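Local coordinates for spike protein P1 (PDB 2VVE) that forms the receptor-binding spike at the fivefold vertices of the marine bacteriophage PM2, its C-terminal part carrying the receptor-binding activity, at residues F157-G162 against H202-V207; S130-V135 against T190-V195. All blocks are in the same frame, centred on the assembly; numbering follows the deposited sequence.

Contact 1: residues F157-G162 against H202-V207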
loop_
_atom_site.group_PDB
_atom_site.type_symbol
_atom_site.label_atom_id
_atom_site.label_comp_id
_atom_site.label_asym_id
_atom_site.label_seq_id
_atom_site.Cartn_x
_atom_site.Cartn_y
_atom_site.Cartn_z
ATOM N N PHE A 157 3.933 -37.326 0.455
ATOM C CA PHE A 157 4.064 -35.874 0.537
ATOM C C PHE A 157 5.049 -35.603 1.638
ATOM O O PHE A 157 4.861 -36.090 2.756
ATOM C CB PHE A 157 2.745 -35.207 0.921
ATOM C CG PHE A 157 1.630 -35.463 -0.042
ATOM C CD1 PHE A 157 1.738 -35.076 -1.375
ATOM C CD2 PHE A 157 0.460 -36.077 0.390
ATOM C CE1 PHE A 157 0.675 -35.299 -2.278
ATOM C CE2 PHE A 157 -0.605 -36.323 -0.499
ATOM C CZ PHE A 157 -0.492 -35.924 -1.834
ATOM N N TYR A 158 6.108 -34.853 1.319
ATOM C CA TYR A 158 6.963 -34.284 2.354
ATOM C C TYR A 158 6.465 -32.862 2.609
ATOM O O TYR A 158 6.471 -32.038 1.697
ATOM C CB TYR A 158 8.431 -34.229 1.908
ATOM C CG TYR A 158 9.145 -35.560 1.783
ATOM C CD1 TYR A 158 8.559 -36.766 2.213
ATOM C CD2 TYR A 158 10.415 -35.612 1.236
ATOM C CE1 TYR A 158 9.242 -37.974 2.086
ATOM C CE2 TYR A 158 11.095 -36.803 1.107
ATOM C CZ TYR A 158 10.526 -37.975 1.535
ATOM O OH TYR A 158 11.270 -39.135 1.392
ATOM N N ILE A 159 6.047 -32.573 3.841
ATOM C CA ILE A 159 5.422 -31.286 4.158
ATOM C C ILE A 159 6.178 -30.573 5.282
ATOM O O ILE A 159 6.515 -31.186 6.300
ATOM C CB ILE A 159 3.929 -31.454 4.553
ATOM C CG1 ILE A 159 3.187 -32.314 3.515
ATOM C CG2 ILE A 159 3.255 -30.076 4.749
ATOM C CD1 ILE A 159 1.680 -32.478 3.781
ATOM N N THR A 160 6.425 -29.275 5.121
ATOM C CA THR A 160 7.101 -28.524 6.193
ATOM C C THR A 160 6.190 -28.514 7.440
ATOM O O THR A 160 4.984 -28.322 7.323
ATOM C CB THR A 160 7.452 -27.075 5.767
ATOM O OG1 THR A 160 6.266 -26.395 5.360
ATOM C CG2 THR A 160 8.465 -27.062 4.601
ATOM N N GLU A 161 6.754 -28.759 8.620
ATOM C CA GLU A 161 5.948 -28.722 9.853
ATOM C C GLU A 161 5.761 -27.284 10.317
ATOM O O GLU A 161 4.729 -26.932 10.895
ATOM C CB GLU A 161 6.557 -29.574 10.971
ATOM C CG GLU A 161 5.590 -29.772 12.151
ATOM C CD GLU A 161 5.989 -30.901 13.077
ATOM O OE1 GLU A 161 7.087 -30.824 13.673
ATOM O OE2 GLU A 161 5.195 -31.863 13.214
ATOM N N GLY A 162 6.780 -26.464 10.085
ATOM C CA GLY A 162 6.630 -25.021 10.187
ATOM C C GLY A 162 6.246 -24.486 8.822
ATOM O O GLY A 162 5.766 -25.235 7.957
ATOM N N HIS A 202 2.366 -23.868 4.334
ATOM C CA HIS A 202 3.171 -25.074 4.422
ATOM C C HIS A 202 3.504 -25.509 2.999
ATOM O O HIS A 202 2.657 -25.466 2.104
ATOM C CB HIS A 202 2.434 -26.206 5.150
ATOM C CG HIS A 202 2.146 -25.905 6.590
ATOM N ND1 HIS A 202 2.955 -26.344 7.613
ATOM C CD2 HIS A 202 1.164 -25.173 7.173
ATOM C CE1 HIS A 202 2.476 -25.918 8.768
ATOM N NE2 HIS A 202 1.391 -25.201 8.529
ATOM N N ARG A 203 4.749 -25.905 2.803
ATOM C CA ARG A 203 5.230 -26.327 1.483
ATOM C C ARG A 203 5.203 -27.850 1.392
ATOM O O ARG A 203 5.612 -28.548 2.335
ATOM C CB ARG A 203 6.638 -25.795 1.223
ATOM C CG ARG A 203 7.192 -26.074 -0.171
ATOM C CD ARG A 203 8.209 -25.001 -0.553
ATOM N NE ARG A 203 7.537 -23.708 -0.773
ATOM C CZ ARG A 203 8.159 -22.560 -1.028
ATOM N NH1 ARG A 203 9.480 -22.523 -1.086
ATOM N NH2 ARG A 203 7.452 -21.445 -1.224
ATOM N N VAL A 204 4.716 -28.342 0.251
ATOM C CA VAL A 204 4.495 -29.779 0.021
ATOM C C VAL A 204 5.271 -30.276 -1.199
ATOM O O VAL A 204 5.114 -29.736 -2.297
ATOM C CB VAL A 204 2.978 -30.096 -0.188
ATOM C CG1 VAL A 204 2.759 -31.609 -0.329
ATOM C CG2 VAL A 204 2.128 -29.514 0.941
ATOM N N PHE A 205 6.095 -31.310 -0.997
ATOM C CA PHE A 205 6.854 -31.963 -2.076
ATOM C C PHE A 205 6.288 -33.376 -2.341
ATOM O O PHE A 205 6.482 -34.297 -1.527
ATOM C CB PHE A 205 8.346 -32.095 -1.716
ATOM C CG PHE A 205 9.049 -30.793 -1.436
ATOM C CD1 PHE A 205 9.835 -30.196 -2.422
ATOM C CD2 PHE A 205 8.970 -30.190 -0.180
ATOM C CE1 PHE A 205 10.510 -29.001 -2.169
ATOM C CE2 PHE A 205 9.645 -28.988 0.079
ATOM C CZ PHE A 205 10.405 -28.394 -0.918
ATOM N N PRO A 206 5.569 -33.556 -3.458
ATOM C CA PRO A 206 5.168 -34.911 -3.849
ATOM C C PRO A 206 6.376 -35.689 -4.382
ATOM O O PRO A 206 7.015 -35.269 -5.358
ATOM C CB PRO A 206 4.115 -34.670 -4.950
ATOM C CG PRO A 206 3.747 -33.209 -4.847
ATOM C CD PRO A 206 5.017 -32.543 -4.380
ATOM N N VAL A 207 6.692 -36.808 -3.731
ATOM C CA VAL A 207 7.904 -37.569 -4.050
ATOM C C VAL A 207 7.700 -39.072 -4.090
ATOM O O VAL A 207 6.717 -39.597 -3.534
ATOM C CB VAL A 207 9.046 -37.288 -3.018
ATOM C CG1 VAL A 207 9.359 -35.802 -2.939
ATOM C CG2 VAL A 207 8.694 -37.851 -1.638
#
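Tyr-158 and Phe-205 face each other as a hydrogen-bonded pair between two antiparallel strands, Tyr-158 N giving its proton to Phe-205 O at 2.9 Å and Phe-205 N returning one to Tyr-158 O at 2.8 Å, both nearly straight. Followed outward, the side chain of Tyr-158 begins with CB, 4.2 Å from CB of Phe-205. With CG anti to the carbonyl carbon (chi1 -70°), the ring is carried over Val-207, whose CG2 sits almost on the ring normal, 3.6 Å from the ring centroid, a CH-pi contact. Val-207 CG2 is nearest Tyr-158 CZ, at 3.7 Å, with the other five ring carbons at similar range. At the tip, OH bonds to Ala-100 O, which helps fix the ring. The Phe-205 ring, on the same face, turns an edge to Tyr-158 O and packs on helix 105-110.

On the other face, Val-204 CG1 touches CD1 of Phe-157 at 3.8 Å and also CG1 of Ile-159, which Val-204 CG2 meets as well, the valine and isoleucine pointing the same way.

Toward the end of the pairing Thr-160 is held by backbone and side chain. Its N bonds to Arg-203 O, and its OG1, placed between the backbone N and the carbonyl carbon (chi1 57°), accepts from Arg-203 N at 3.0 Å and donates to Gly-162 O. His-202 ND1 donates to Thr-160 O at 2.8 Å; the acceptor lies near the imidazole plane, although the donor stands above the carbonyl plane. NE2 reaches Ser-198 O, so both ring nitrogens are engaged and the imidazole's rotation is fixed. Strands 116-120 and 169-172 flank the pair, making this the buried middle of an antiparallel beta-sheet.

Contact 2: residues S130-V135 against T190-V195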
loop_
_atom_site.group_PDB
_atom_site.type_symbol
_atom_site.label_atom_id
_atom_site.label_comp_id
_atom_site.label_asym_id
_atom_site.label_seq_id
_atom_site.Cartn_x
_atom_site.Cartn_y
_atom_site.Cartn_z
ATOM N N SER A 130 -8.194 -34.063 4.707
ATOM C CA SER A 130 -7.779 -35.054 3.707
ATOM C C SER A 130 -6.984 -34.418 2.573
ATOM O O SER A 130 -7.449 -33.476 1.932
ATOM C CB SER A 130 -9.003 -35.774 3.131
ATOM O OG SER A 130 -8.630 -36.642 2.067
ATOM N N LEU A 131 -5.786 -34.951 2.331
ATOM C CA LEU A 131 -4.992 -34.591 1.163
ATOM C C LEU A 131 -4.775 -35.835 0.318
ATOM O O LEU A 131 -4.279 -36.858 0.805
ATOM C CB LEU A 131 -3.650 -33.976 1.580
ATOM C CG LEU A 131 -2.719 -33.388 0.509
ATOM C CD1 LEU A 131 -3.385 -32.263 -0.273
ATOM C CD2 LEU A 131 -1.434 -32.878 1.150
ATOM N N LYS A 132 -5.139 -35.736 -0.954
ATOM C CA LYS A 132 -5.115 -36.882 -1.846
ATOM C C LYS A 132 -4.289 -36.632 -3.092
ATOM O O LYS A 132 -4.043 -35.488 -3.470
ATOM C CB LYS A 132 -6.535 -37.248 -2.268
ATOM C CG LYS A 132 -7.422 -37.794 -1.159
ATOM C CD LYS A 132 -8.821 -38.026 -1.707
ATOM C CE LYS A 132 -9.805 -38.455 -0.622
ATOM N NZ LYS A 132 -11.214 -38.508 -1.150
ATOM N N ALA A 133 -3.858 -37.718 -3.728
ATOM C CA ALA A 133 -3.294 -37.634 -5.067
ATOM C C ALA A 133 -3.700 -38.836 -5.896
ATOM O O ALA A 133 -3.785 -39.959 -5.378
ATOM C CB ALA A 133 -1.781 -37.515 -5.017
ATOM N N ARG A 134 -3.944 -38.585 -7.180
ATOM C CA ARG A 134 -4.103 -39.627 -8.179
ATOM C C ARG A 134 -2.693 -39.942 -8.689
ATOM O O ARG A 134 -1.993 -39.074 -9.233
ATOM C CB ARG A 134 -5.036 -39.151 -9.307
ATOM C CG ARG A 134 -5.152 -40.110 -10.481
ATOM C CD ARG A 134 -6.081 -39.580 -11.567
ATOM N NE ARG A 134 -6.257 -40.583 -12.615
ATOM C CZ ARG A 134 -7.188 -40.530 -13.562
ATOM N NH1 ARG A 134 -7.268 -41.502 -14.461
ATOM N NH2 ARG A 134 -8.041 -39.512 -13.611
ATOM N N VAL A 135 -2.261 -41.178 -8.463
ATOM C CA VAL A 135 -0.857 -41.530 -8.633
ATOM C C VAL A 135 -0.710 -42.642 -9.667
ATOM O O VAL A 135 -1.404 -43.659 -9.606
ATOM C CB VAL A 135 -0.196 -41.934 -7.267
ATOM C CG1 VAL A 135 1.239 -42.302 -7.460
ATOM C CG2 VAL A 135 -0.279 -40.801 -6.261
ATOM N N THR A 190 -4.804 -44.059 -5.434
ATOM C CA THR A 190 -5.079 -42.855 -4.669
ATOM C C THR A 190 -4.261 -42.818 -3.379
ATOM O O THR A 190 -4.429 -43.658 -2.490
ATOM C CB THR A 190 -6.583 -42.663 -4.389
ATOM O OG1 THR A 190 -7.288 -42.574 -5.635
ATOM C CG2 THR A 190 -6.826 -41.381 -3.589
ATOM N N LEU A 191 -3.365 -41.844 -3.299
ATOM C CA LEU A 191 -2.668 -41.546 -2.065
ATOM C C LEU A 191 -3.668 -40.721 -1.252
ATOM O O LEU A 191 -4.228 -39.754 -1.761
ATOM C CB LEU A 191 -1.357 -40.791 -2.369
ATOM C CG LEU A 191 -0.511 -40.234 -1.220
ATOM C CD1 LEU A 191 -0.049 -41.308 -0.241
ATOM C CD2 LEU A 191 0.685 -39.435 -1.751
ATOM N N ASP A 192 -3.952 -41.137 -0.020
ATOM C CA ASP A 192 -4.957 -40.448 0.791
ATOM C C ASP A 192 -4.481 -40.396 2.233
ATOM O O ASP A 192 -4.464 -41.418 2.937
ATOM C CB ASP A 192 -6.322 -41.154 0.681
ATOM C CG ASP A 192 -7.462 -40.415 1.415
ATOM O OD1 ASP A 192 -7.257 -39.354 2.066
ATOM O OD2 ASP A 192 -8.602 -40.907 1.317
ATOM N N VAL A 193 -4.075 -39.204 2.655
ATOM C CA VAL A 193 -3.599 -39.013 4.022
ATOM C C VAL A 193 -4.392 -37.921 4.726
ATOM O O VAL A 193 -4.862 -36.963 4.097
ATOM C CB VAL A 193 -2.065 -38.689 4.074
ATOM C CG1 VAL A 193 -1.249 -39.854 3.501
ATOM C CG2 VAL A 193 -1.749 -37.382 3.343
ATOM N N MET A 194 -4.530 -38.068 6.033
ATOM C CA MET A 194 -4.982 -36.981 6.870
ATOM C C MET A 194 -3.739 -36.203 7.296
ATOM O O MET A 194 -2.735 -36.784 7.701
ATOM C CB MET A 194 -5.718 -37.503 8.109
ATOM C CG MET A 194 -7.020 -38.239 7.817
ATOM S SD MET A 194 -8.217 -37.244 6.903
ATOM C CE MET A 194 -8.526 -35.929 8.074
ATOM N N VAL A 195 -3.820 -34.885 7.208
ATOM C CA VAL A 195 -2.737 -34.016 7.629
ATOM C C VAL A 195 -3.290 -32.971 8.584
ATOM O O VAL A 195 -4.405 -32.471 8.393
ATOM C CB VAL A 195 -2.063 -33.341 6.402
ATOM C CG1 VAL A 195 -0.921 -32.465 6.831
ATOM C CG2 VAL A 195 -1.550 -34.390 5.442
#
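The strands of Ser-130 to Val-135 and Thr-190 to Val-195 run antiparallel, their axes 4.6 Å apart at the closest. Leu-131 with Val-193 and Ala-133 with Leu-191 are the hydrogen-bonded pairs; Leu-131 N to Val-193 O (2.8 Å) and its return bond are almost straight, whereas both bonds of the second pair are more bent. The non-hydrogen-bonded pair Lys-132 with Asp-192 lies between them.

On the face of Ser-130, Lys-132, Asp-192 and Met-194 the Asp-192 carboxylate, set by CG anti to the backbone N (chi1 -175°), runs alongside the extended Lys-132 chain. Its OD2 comes within 3.3 Å of Lys-132 CE, but NZ is 4.3 Å from OD2, too far for a salt bridge, and pairs instead with Asp-237. The other oxygen, OD1, lies 3.0 Å from Ser-130 OG. Met-194, bent at chi2 and chi3, brings SD to 4.1 Å from Ser-130 CB.

Leu-131, Ala-133, Leu-191 and Val-193 form the buried face. Leu-191 CB lies 4.0 Å from Val-135 CG2 and also touches Ala-133 CB. The contact pairs an outermost strand, 189-195, with its inner neighbour, 129-137, in a four-stranded antiparallel sheet of a beta-sandwich, here with 1-4-2-3 strand order.

From the N terminus the chain enters strand 129-137, then strand 151-160, returns through strand 189-195 and finishes this set with strand 200-208. Contact 2 closes a loop of 54 residues between its segments and contact 1 one of 39; because the segments alternate along the chain, the two closures cross. In both contacts the partners are strands that do not follow each other in the chain, which passes three times between the two sheets. The sheets meet at Phe-157 of contact 1, whose ring packs on Leu-131, Ala-133, Leu-191 and Val-193 of contact 2. This crossed pairing is consistent with the jelly-roll-like sandwich of the nucleoplasmin clan.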